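Local coordinates for acyl-CoA thioesterase (Alicyclobacillus acidocaldarius subsp. acidocaldarius, PDB 3RQB), which has a double hotdog fold and probably hydrolyses acyl-CoA thioesters, although its substrate is not known, at residues Q24-Y34 and A73-A82; M48-L59 and T91-M99. All blocks are in the same frame, centred on the assembly; numbering follows the deposited sequence.

Both contacts belong to the N-terminal hotdog domain, and their centres lie about 16 Å apart. Along the chain their segments alternate: 24-34, 48-59, 73-82, 91-99. Interaction 1 pairs strand 25-28 with strand 77-87; interaction 2 sets helix 41-53 and the loop after it on strand 91-100. Strands 77-87 and 91-100 are consecutive and adjacent in the sheet, with probable backbone hydrogen bonds from Met99 N to Val79 O and from Glu81 N to Thr97 O, so the two contacts share one sheet. Phe25 of interaction 1 also packs against Ala51 of interaction 2, bringing the short strand up to the last turns of the central helix. Together they join short strand, sheet and helix into one domain.

Interaction 1: Q24-Y34 and A73-A82; sequences QFHGQVKAEYY and AKVAPFVIEA
Phe25 N and Ile80 O begin an antiparallel ladder in the hotdog sheet, where the short strand 25-28 runs beside strand 77-87. Their bond is 2.8 Å long, nearly straight and in the carbonyl plane, and Ile80 N returns one to Phe25 O. Gly27 and Phe78 form the next hydrogen-bonded pair, and beyond it Val29 N donates to Ala76 O as the strands give way to loops.

The tightly packed face carries Phe25, Phe78 and Ile80 and is turned to helix 41-53, whose Thr47 touches both Phe78 and Ile80. With chi1 at 58°, Phe78 puts its CG between its own backbone N and carbonyl carbon, which swings the ring across to the partner strand. Gly27 CA lies over the ring face, 3.7 Å from its centroid in a CH-pi contact. Val29 continues this packing past the strand, its CG2 3.8 Å from Phe78 CD2 and 4.1 Å from Ala73 CB.

The other face, with His26, Gln28, Val79 and Pro77, is looser and more open to solvent. Gln28 meets Pro77 by little more than its CG. Beyond the strands, the exposed Val75 meets Ala31 and Tyr34. The His26 imidazole is held through NE2 by Asp21, and it lies alongside Val79, with ND1 3.8 Å from Val79 CG2.

Interaction 2: M48-L59 and T91-M99; sequences MLKAAMSHPERL and TQHFTLTMM
Ala52, His55 and Arg58 pack on Phe94 in a helix-on-sheet contact: the end of helix 41-53 and the loop after it lie on the inner face of strand 91-100. The axes of helix segment 48-53 and strand segment 91-99 come within 9.2 Å, with their directions 128° apart, and small alanines face the strand. Ala52 CB sits over the Phe94 face, 3.7 Å from the centroid, in a CH-pi contact. From the loop, His55 presents its ring face to the edge of Phe94, an edge-to-face pair with planes at 64°. The imidazole is kept from turning by a bond from Glu57 N to His55 ND1, in the ring plane, while Arg58 CB approaches Phe94 CZ at 3.7 Å.

Farther up the helix, Leu96 CD2 touches Ala51 CB at 3.8 Å. Met48 and Met98, both selenomethionines, meet through Met48 SE and Met98 CE, and Thr106 and Ala108 of strand 103-113 also touch the bent side chain of Met48.

Gln92 holds the loop by both ends of its amide. With CG anti to the backbone N (chi1 -164°) and the chain extended, OE1 accepts a nearly straight 2.9 Å bond from Leu59 N, and NE2 gives a weak one to Glu57 O. A leucine in its place would probably leave Leu59 N and Glu57 O without these partners and free the loop to shift from the strand.

Phe112 adds a further ring beside Phe94. A central helix cradled by a curved antiparallel sheet in this way is the defining feature of the hotdog fold.

Interaction 1: Q24-Y34 and A73-A82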
loop_
_atom_site.group_PDB
_atom_site.type_symbol
_atom_site.label_atom_id
_atom_site.label_comp_id
_atom_site.label_asym_id
_atom_site.label_seq_id
_atom_site.Cartn_x
_atom_site.Cartn_y
_atom_site.Cartn_z
ATOM N N GLN B 24 -5.301 2.250 26.407
ATOM C CA GLN B 24 -4.188 2.051 25.495
ATOM C C GLN B 24 -3.440 0.726 25.723
ATOM O O GLN B 24 -3.575 0.078 26.767
ATOM C CB GLN B 24 -3.261 3.258 25.586
ATOM C CG GLN B 24 -4.019 4.571 25.438
ATOM C CD GLN B 24 -3.160 5.782 25.717
ATOM O OE1 GLN B 24 -3.360 6.846 25.126
ATOM N NE2 GLN B 24 -2.198 5.629 26.623
ATOM N N PHE B 25 -2.675 0.317 24.716
ATOM C CA PHE B 25 -1.847 -0.883 24.778
ATOM C C PHE B 25 -0.416 -0.564 25.159
ATOM O O PHE B 25 0.144 0.454 24.741
ATOM C CB PHE B 25 -1.836 -1.597 23.431
ATOM C CG PHE B 25 -3.087 -2.362 23.152
ATOM C CD1 PHE B 25 -4.088 -1.818 22.358
ATOM C CD2 PHE B 25 -3.274 -3.622 23.696
ATOM C CE1 PHE B 25 -5.252 -2.520 22.097
ATOM C CE2 PHE B 25 -4.437 -4.332 23.441
ATOM C CZ PHE B 25 -5.432 -3.776 22.636
ATOM N N HIS B 26 0.187 -1.454 25.939
ATOM C CA HIS B 26 1.549 -1.240 26.384
ATOM C C HIS B 26 2.456 -2.318 25.858
ATOM O O HIS B 26 2.093 -3.488 25.835
ATOM C CB HIS B 26 1.591 -1.192 27.899
ATOM C CG HIS B 26 0.633 -0.205 28.473
ATOM N ND1 HIS B 26 1.038 0.996 29.016
ATOM C CD2 HIS B 26 -0.717 -0.219 28.549
ATOM C CE1 HIS B 26 -0.024 1.669 29.422
ATOM N NE2 HIS B 26 -1.101 0.952 29.152
ATOM N N GLY B 27 3.632 -1.904 25.415
ATOM C CA GLY B 27 4.622 -2.832 24.926
ATOM C C GLY B 27 6.017 -2.285 25.135
ATOM O O GLY B 27 6.211 -1.138 25.553
ATOM N N GLN B 28 6.998 -3.126 24.860
ATOM C CA GLN B 28 8.375 -2.702 24.914
ATOM C C GLN B 28 8.948 -2.995 23.563
ATOM O O GLN B 28 8.617 -4.025 22.967
ATOM C CB GLN B 28 9.137 -3.495 25.961
ATOM C CG GLN B 28 9.175 -2.833 27.308
ATOM C CD GLN B 28 9.815 -3.710 28.365
ATOM O OE1 GLN B 28 9.386 -4.841 28.581
ATOM N NE2 GLN B 28 10.849 -3.193 29.029
ATOM N N VAL B 29 9.771 -2.080 23.063
ATOM C CA VAL B 29 10.567 -2.387 21.891
ATOM C C VAL B 29 11.676 -3.309 22.376
ATOM O O VAL B 29 12.430 -2.966 23.293
ATOM C CB VAL B 29 11.179 -1.127 21.251
ATOM C CG1 VAL B 29 12.183 -1.510 20.169
ATOM C CG2 VAL B 29 10.093 -0.242 20.684
ATOM N N LYS B 30 11.755 -4.488 21.769
ATOM C CA LYS B 30 12.773 -5.457 22.133
ATOM C C LYS B 30 14.084 -5.065 21.461
ATOM O O LYS B 30 14.098 -4.679 20.297
ATOM C CB LYS B 30 12.354 -6.857 21.684
ATOM C CG LYS B 30 11.977 -7.817 22.800
ATOM C CD LYS B 30 11.751 -9.211 22.214
ATOM C CE LYS B 30 12.284 -10.315 23.122
ATOM N NZ LYS B 30 12.876 -11.439 22.338
ATOM N N ALA B 31 15.188 -5.152 22.188
ATOM C CA ALA B 31 16.476 -4.806 21.609
ATOM C C ALA B 31 16.979 -5.926 20.703
ATOM O O ALA B 31 17.835 -5.701 19.840
ATOM C CB ALA B 31 17.472 -4.511 22.696
ATOM N N GLU B 32 16.442 -7.130 20.904
ATOM C CA GLU B 32 16.844 -8.298 20.118
ATOM C C GLU B 32 16.308 -8.248 18.674
ATOM O O GLU B 32 16.815 -8.937 17.787
ATOM C CB GLU B 32 16.438 -9.606 20.820
ATOM C CG GLU B 32 17.054 -9.819 22.221
ATOM C CD GLU B 32 16.276 -9.130 23.345
ATOM O OE1 GLU B 32 16.747 -9.139 24.510
ATOM O OE2 GLU B 32 15.189 -8.584 23.068
ATOM N N TYR B 33 15.279 -7.434 18.450
ATOM C CA TYR B 33 14.755 -7.192 17.103
ATOM C C TYR B 33 15.328 -5.950 16.423
ATOM O O TYR B 33 14.854 -5.529 15.367
ATOM C CB TYR B 33 13.227 -7.189 17.071
ATOM C CG TYR B 33 12.630 -8.563 16.842
ATOM C CD1 TYR B 33 12.359 -9.022 15.555
ATOM C CD2 TYR B 33 12.340 -9.406 17.915
ATOM C CE1 TYR B 33 11.808 -10.278 15.342
ATOM C CE2 TYR B 33 11.788 -10.665 17.717
ATOM C CZ TYR B 33 11.524 -11.097 16.429
ATOM O OH TYR B 33 10.971 -12.346 16.229
ATOM N N TYR B 34 16.312 -5.333 17.057
ATOM C CA TYR B 34 16.893 -4.122 16.506
ATOM C C TYR B 34 17.417 -4.358 15.095
ATOM O O TYR B 34 17.849 -5.467 14.772
ATOM C CB TYR B 34 18.031 -3.615 17.380
ATOM C CG TYR B 34 18.358 -2.178 17.076
ATOM C CD1 TYR B 34 17.517 -1.159 17.508
ATOM C CD2 TYR B 34 19.486 -1.835 16.338
ATOM C CE1 TYR B 34 17.788 0.157 17.231
ATOM C CE2 TYR B 34 19.770 -0.512 16.053
ATOM C CZ TYR B 34 18.914 0.478 16.506
ATOM O OH TYR B 34 19.168 1.801 16.244
ATOM N N ALA B 73 11.757 4.097 16.377
ATOM C CA ALA B 73 11.356 3.881 17.752
ATOM C C ALA B 73 12.585 3.600 18.622
ATOM O O ALA B 73 13.489 2.866 18.211
ATOM C CB ALA B 73 10.351 2.748 17.831
ATOM N N LYS B 74 12.621 4.217 19.804
ATOM C CA LYS B 74 13.653 3.962 20.809
ATOM C C LYS B 74 13.435 2.555 21.335
ATOM O O LYS B 74 12.343 2.002 21.141
ATOM C CB LYS B 74 13.565 4.971 21.957
ATOM C CG LYS B 74 13.890 6.420 21.574
ATOM C CD LYS B 74 12.653 7.208 21.131
ATOM C CE LYS B 74 12.879 8.716 21.277
ATOM N NZ LYS B 74 14.325 9.063 21.482
ATOM N N VAL B 75 14.423 1.947 21.999
ATOM C CA VAL B 75 14.084 0.638 22.529
ATOM C C VAL B 75 13.708 0.977 23.949
ATOM O O VAL B 75 14.522 1.100 24.873
ATOM C CB VAL B 75 15.319 -0.283 22.535
ATOM C CG1 VAL B 75 14.918 -1.689 22.921
ATOM C CG2 VAL B 75 16.005 -0.267 21.164
ATOM N N ALA B 76 12.400 1.085 24.079
ATOM C CA ALA B 76 11.766 1.657 25.235
ATOM C C ALA B 76 10.403 1.039 25.327
ATOM O O ALA B 76 9.899 0.504 24.342
ATOM C CB ALA B 76 11.665 3.177 25.107
ATOM N N PRO B 77 9.801 1.094 26.506
ATOM C CA PRO B 77 8.350 0.948 26.463
ATOM C C PRO B 77 7.760 1.991 25.510
ATOM O O PRO B 77 8.340 3.067 25.284
ATOM C CB PRO B 77 7.923 1.263 27.894
ATOM C CG PRO B 77 9.136 1.013 28.725
ATOM C CD PRO B 77 10.307 1.363 27.860
ATOM N N PHE B 78 6.615 1.631 24.942
ATOM C CA PHE B 78 5.830 2.481 24.066
ATOM C C PHE B 78 4.378 2.252 24.405
ATOM O O PHE B 78 4.043 1.357 25.188
ATOM C CB PHE B 78 6.032 2.114 22.611
ATOM C CG PHE B 78 5.680 0.705 22.312
ATOM C CD1 PHE B 78 4.384 0.355 22.019
ATOM C CD2 PHE B 78 6.647 -0.283 22.352
ATOM C CE1 PHE B 78 4.066 -0.954 21.750
ATOM C CE2 PHE B 78 6.330 -1.601 22.090
ATOM C CZ PHE B 78 5.045 -1.934 21.785
ATOM N N VAL B 79 3.525 3.087 23.830
ATOM C CA VAL B 79 2.095 2.987 24.032
ATOM C C VAL B 79 1.376 3.023 22.688
ATOM O O VAL B 79 1.746 3.795 21.804
ATOM C CB VAL B 79 1.617 4.135 24.921
ATOM C CG1 VAL B 79 0.488 4.908 24.258
ATOM C CG2 VAL B 79 1.196 3.600 26.264
ATOM N N ILE B 80 0.355 2.187 22.523
ATOM C CA ILE B 80 -0.412 2.192 21.288
ATOM C C ILE B 80 -1.865 2.472 21.550
ATOM O O ILE B 80 -2.481 1.841 22.394
ATOM C CB ILE B 80 -0.341 0.854 20.562
ATOM C CG1 ILE B 80 1.119 0.435 20.374
ATOM C CG2 ILE B 80 -1.059 0.953 19.209
ATOM C CD1 ILE B 80 1.300 -0.920 19.706
ATOM N N GLU B 81 -2.430 3.399 20.798
ATOM C CA GLU B 81 -3.844 3.691 20.925
ATOM C C GLU B 81 -4.566 3.222 19.674
ATOM O O GLU B 81 -4.446 3.838 18.615
ATOM C CB GLU B 81 -4.003 5.191 21.074
ATOM C CG GLU B 81 -5.396 5.658 21.340
ATOM C CD GLU B 81 -5.427 7.142 21.595
ATOM O OE1 GLU B 81 -5.025 7.561 22.707
ATOM O OE2 GLU B 81 -5.829 7.887 20.673
ATOM N N ALA B 82 -5.344 2.151 19.795
ATOM C CA ALA B 82 -6.001 1.564 18.620
ATOM C C ALA B 82 -7.531 1.774 18.590
ATOM O O ALA B 82 -8.252 1.176 19.387
ATOM C CB ALA B 82 -5.655 0.078 18.513
#

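Interaction 2: M48-L59 and T91-M99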
loop_
_atom_site.group_PDB
_atom_site.type_symbol
_atom_site.label_atom_id
_atom_site.label_comp_id
_atom_site.label_asym_id
_atom_site.label_seq_id
_atom_site.Cartn_x
_atom_site.Cartn_y
_atom_site.Cartn_z
HETATM N N MSE B 48 1.891 -3.476 15.584
HETATM C CA MSE B 48 0.774 -2.585 15.264
HETATM C C MSE B 48 -0.517 -3.358 15.022
HETATM O O MSE B 48 -1.604 -2.860 15.318
HETATM C CB MSE B 48 1.083 -1.715 14.038
HETATM C CG MSE B 48 2.089 -0.603 14.300
HETATM SE SE MSE B 48 1.570 0.538 15.799
HETATM C CE MSE B 48 1.092 2.142 14.798
ATOM N N LEU B 49 -0.396 -4.568 14.476
ATOM C CA LEU B 49 -1.557 -5.390 14.110
ATOM C C LEU B 49 -2.221 -6.122 15.292
ATOM O O LEU B 49 -3.462 -6.192 15.388
ATOM C CB LEU B 49 -1.157 -6.395 13.030
ATOM C CG LEU B 49 -2.247 -7.330 12.501
ATOM C CD1 LEU B 49 -3.351 -6.547 11.800
ATOM C CD2 LEU B 49 -1.637 -8.359 11.560
ATOM N N LYS B 50 -1.393 -6.668 16.182
ATOM C CA LYS B 50 -1.894 -7.355 17.360
ATOM C C LYS B 50 -2.818 -6.436 18.121
ATOM O O LYS B 50 -3.865 -6.864 18.592
ATOM C CB LYS B 50 -0.754 -7.795 18.272
ATOM C CG LYS B 50 0.170 -8.811 17.641
ATOM C CD LYS B 50 -0.613 -9.969 17.039
ATOM C CE LYS B 50 -1.223 -10.864 18.108
ATOM N NZ LYS B 50 -1.984 -11.996 17.494
ATOM N N ALA B 51 -2.436 -5.165 18.209
ATOM C CA ALA B 51 -3.206 -4.182 18.965
ATOM C C ALA B 51 -4.672 -4.243 18.578
ATOM O O ALA B 51 -5.531 -4.401 19.440
ATOM C CB ALA B 51 -2.666 -2.786 18.723
ATOM N N ALA B 52 -4.945 -4.134 17.279
ATOM C CA ALA B 52 -6.308 -4.176 16.760
ATOM C C ALA B 52 -6.877 -5.572 16.911
ATOM O O ALA B 52 -8.052 -5.734 17.247
ATOM C CB ALA B 52 -6.346 -3.752 15.299
HETATM N N MSE B 53 -6.049 -6.581 16.655
HETATM C CA MSE B 53 -6.476 -7.964 16.861
HETATM C C MSE B 53 -6.937 -8.239 18.300
HETATM O O MSE B 53 -7.955 -8.909 18.531
HETATM C CB MSE B 53 -5.354 -8.916 16.497
HETATM C CG MSE B 53 -5.076 -8.994 15.029
HETATM SE SE MSE B 53 -4.418 -10.762 14.636
HETATM C CE MSE B 53 -6.120 -11.715 14.835
ATOM N N SER B 54 -6.182 -7.710 19.257
ATOM C CA SER B 54 -6.463 -7.899 20.674
ATOM C C SER B 54 -7.567 -6.977 21.178
ATOM O O SER B 54 -8.035 -7.105 22.315
ATOM C CB SER B 54 -5.203 -7.659 21.485
ATOM O OG SER B 54 -4.088 -8.227 20.830
ATOM N N HIS B 55 -7.973 -6.038 20.334
ATOM C CA HIS B 55 -9.056 -5.149 20.689
ATOM C C HIS B 55 -10.334 -5.963 20.831
ATOM O O HIS B 55 -10.625 -6.830 20.000
ATOM C CB HIS B 55 -9.223 -4.065 19.632
ATOM C CG HIS B 55 -9.898 -2.833 20.140
ATOM N ND1 HIS B 55 -11.252 -2.778 20.401
ATOM C CD2 HIS B 55 -9.404 -1.611 20.448
ATOM C CE1 HIS B 55 -11.565 -1.570 20.836
ATOM N NE2 HIS B 55 -10.461 -0.844 20.872
ATOM N N PRO B 56 -11.087 -5.697 21.905
ATOM C CA PRO B 56 -12.353 -6.355 22.249
ATOM C C PRO B 56 -13.435 -6.157 21.194
ATOM O O PRO B 56 -14.238 -7.062 20.945
ATOM C CB PRO B 56 -12.764 -5.658 23.550
ATOM C CG PRO B 56 -11.971 -4.387 23.591
ATOM C CD PRO B 56 -10.679 -4.722 22.928
ATOM N N GLU B 57 -13.458 -4.981 20.580
ATOM C CA GLU B 57 -14.484 -4.679 19.592
ATOM C C GLU B 57 -14.170 -5.384 18.297
ATOM O O GLU B 57 -15.031 -5.514 17.426
ATOM C CB GLU B 57 -14.546 -3.180 19.314
ATOM C CG GLU B 57 -14.634 -2.313 20.548
ATOM C CD GLU B 57 -16.039 -2.203 21.089
ATOM O OE1 GLU B 57 -16.367 -1.126 21.631
ATOM O OE2 GLU B 57 -16.808 -3.188 20.981
ATOM N N ARG B 58 -12.924 -5.825 18.159
ATOM C CA ARG B 58 -12.490 -6.371 16.882
ATOM C C ARG B 58 -13.266 -7.616 16.476
ATOM O O ARG B 58 -13.451 -8.562 17.251
ATOM C CB ARG B 58 -10.992 -6.634 16.847
ATOM C CG ARG B 58 -10.626 -7.768 15.917
ATOM C CD ARG B 58 -10.259 -8.982 16.728
ATOM N NE ARG B 58 -10.123 -10.172 15.905
ATOM C CZ ARG B 58 -9.498 -11.271 16.306
ATOM N NH1 ARG B 58 -8.944 -11.323 17.512
ATOM N NH2 ARG B 58 -9.425 -12.319 15.501
ATOM N N LEU B 59 -13.727 -7.582 15.240
ATOM C CA LEU B 59 -14.505 -8.659 14.690
ATOM C C LEU B 59 -13.867 -9.048 13.378
ATOM O O LEU B 59 -13.086 -8.283 12.808
ATOM C CB LEU B 59 -15.950 -8.211 14.486
ATOM C CG LEU B 59 -16.650 -7.732 15.762
ATOM C CD1 LEU B 59 -18.151 -7.679 15.561
ATOM C CD2 LEU B 59 -16.316 -8.625 16.955
ATOM N N THR B 91 -17.407 -5.982 7.882
ATOM C CA THR B 91 -16.136 -5.264 7.742
ATOM C C THR B 91 -15.838 -4.196 8.822
ATOM O O THR B 91 -16.754 -3.553 9.340
ATOM C CB THR B 91 -16.066 -4.657 6.331
ATOM O OG1 THR B 91 -14.714 -4.641 5.878
ATOM C CG2 THR B 91 -16.659 -3.252 6.298
ATOM N N GLN B 92 -14.558 -4.019 9.159
ATOM C CA GLN B 92 -14.136 -3.129 10.259
ATOM C C GLN B 92 -12.804 -2.375 10.021
ATOM O O GLN B 92 -11.813 -2.981 9.604
ATOM C CB GLN B 92 -14.028 -3.945 11.546
ATOM C CG GLN B 92 -13.984 -3.116 12.810
ATOM C CD GLN B 92 -13.726 -3.965 14.034
ATOM O OE1 GLN B 92 -13.194 -5.070 13.932
ATOM N NE2 GLN B 92 -14.102 -3.455 15.199
ATOM N N HIS B 93 -12.767 -1.075 10.326
ATOM C CA HIS B 93 -11.570 -0.255 10.096
ATOM C C HIS B 93 -10.936 0.272 11.387
ATOM O O HIS B 93 -11.632 0.844 12.230
ATOM C CB HIS B 93 -11.904 0.959 9.227
ATOM C CG HIS B 93 -12.113 0.646 7.781
ATOM N ND1 HIS B 93 -13.260 0.045 7.307
ATOM C CD2 HIS B 93 -11.334 0.882 6.698
ATOM C CE1 HIS B 93 -13.174 -0.086 5.994
ATOM N NE2 HIS B 93 -12.016 0.412 5.599
ATOM N N PHE B 94 -9.616 0.125 11.517
ATOM C CA PHE B 94 -8.891 0.596 12.705
ATOM C C PHE B 94 -7.904 1.711 12.404
ATOM O O PHE B 94 -7.305 1.750 11.330
ATOM C CB PHE B 94 -8.118 -0.550 13.362
ATOM C CG PHE B 94 -8.966 -1.450 14.209
ATOM C CD1 PHE B 94 -9.683 -2.490 13.637
ATOM C CD2 PHE B 94 -9.040 -1.265 15.583
ATOM C CE1 PHE B 94 -10.470 -3.320 14.419
ATOM C CE2 PHE B 94 -9.823 -2.095 16.371
ATOM C CZ PHE B 94 -10.542 -3.124 15.787
ATOM N N THR B 95 -7.719 2.604 13.371
ATOM C CA THR B 95 -6.692 3.647 13.287
ATOM C C THR B 95 -5.760 3.526 14.489
ATOM O O THR B 95 -6.207 3.555 15.633
ATOM C CB THR B 95 -7.310 5.063 13.258
ATOM O OG1 THR B 95 -7.786 5.357 11.936
ATOM C CG2 THR B 95 -6.277 6.107 13.670
ATOM N N LEU B 96 -4.466 3.379 14.246
ATOM C CA LEU B 96 -3.556 3.147 15.361
ATOM C C LEU B 96 -2.376 4.095 15.411
ATOM O O LEU B 96 -1.899 4.610 14.390
ATOM C CB LEU B 96 -3.049 1.709 15.373
ATOM C CG LEU B 96 -4.089 0.631 15.097
ATOM C CD1 LEU B 96 -4.177 0.376 13.600
ATOM C CD2 LEU B 96 -3.724 -0.636 15.827
ATOM N N THR B 97 -1.920 4.313 16.637
ATOM C CA THR B 97 -0.857 5.250 16.930
ATOM C C THR B 97 0.028 4.707 18.043
ATOM O O THR B 97 -0.471 4.273 19.084
ATOM C CB THR B 97 -1.461 6.590 17.365
ATOM O OG1 THR B 97 -2.472 6.983 16.421
ATOM C CG2 THR B 97 -0.386 7.659 17.450
HETATM N N MSE B 98 1.340 4.747 17.830
HETATM C CA MSE B 98 2.299 4.298 18.834
HETATM C C MSE B 98 3.134 5.467 19.345
HETATM O O MSE B 98 3.788 6.152 18.564
HETATM C CB MSE B 98 3.217 3.210 18.270
HETATM C CG MSE B 98 4.346 2.815 19.220
HETATM SE SE MSE B 98 5.694 1.672 18.395
HETATM C CE MSE B 98 4.535 0.178 17.809
HETATM N N MSE B 99 3.114 5.682 20.657
HETATM C CA MSE B 99 3.859 6.778 21.271
HETATM C C MSE B 99 4.891 6.307 22.280
HETATM O O MSE B 99 4.658 5.357 23.016
HETATM C CB MSE B 99 2.897 7.749 21.955
HETATM C CG MSE B 99 2.140 8.629 20.983
HETATM SE SE MSE B 99 0.405 9.179 21.661
HETATM C CE MSE B 99 -0.450 7.412 21.810
#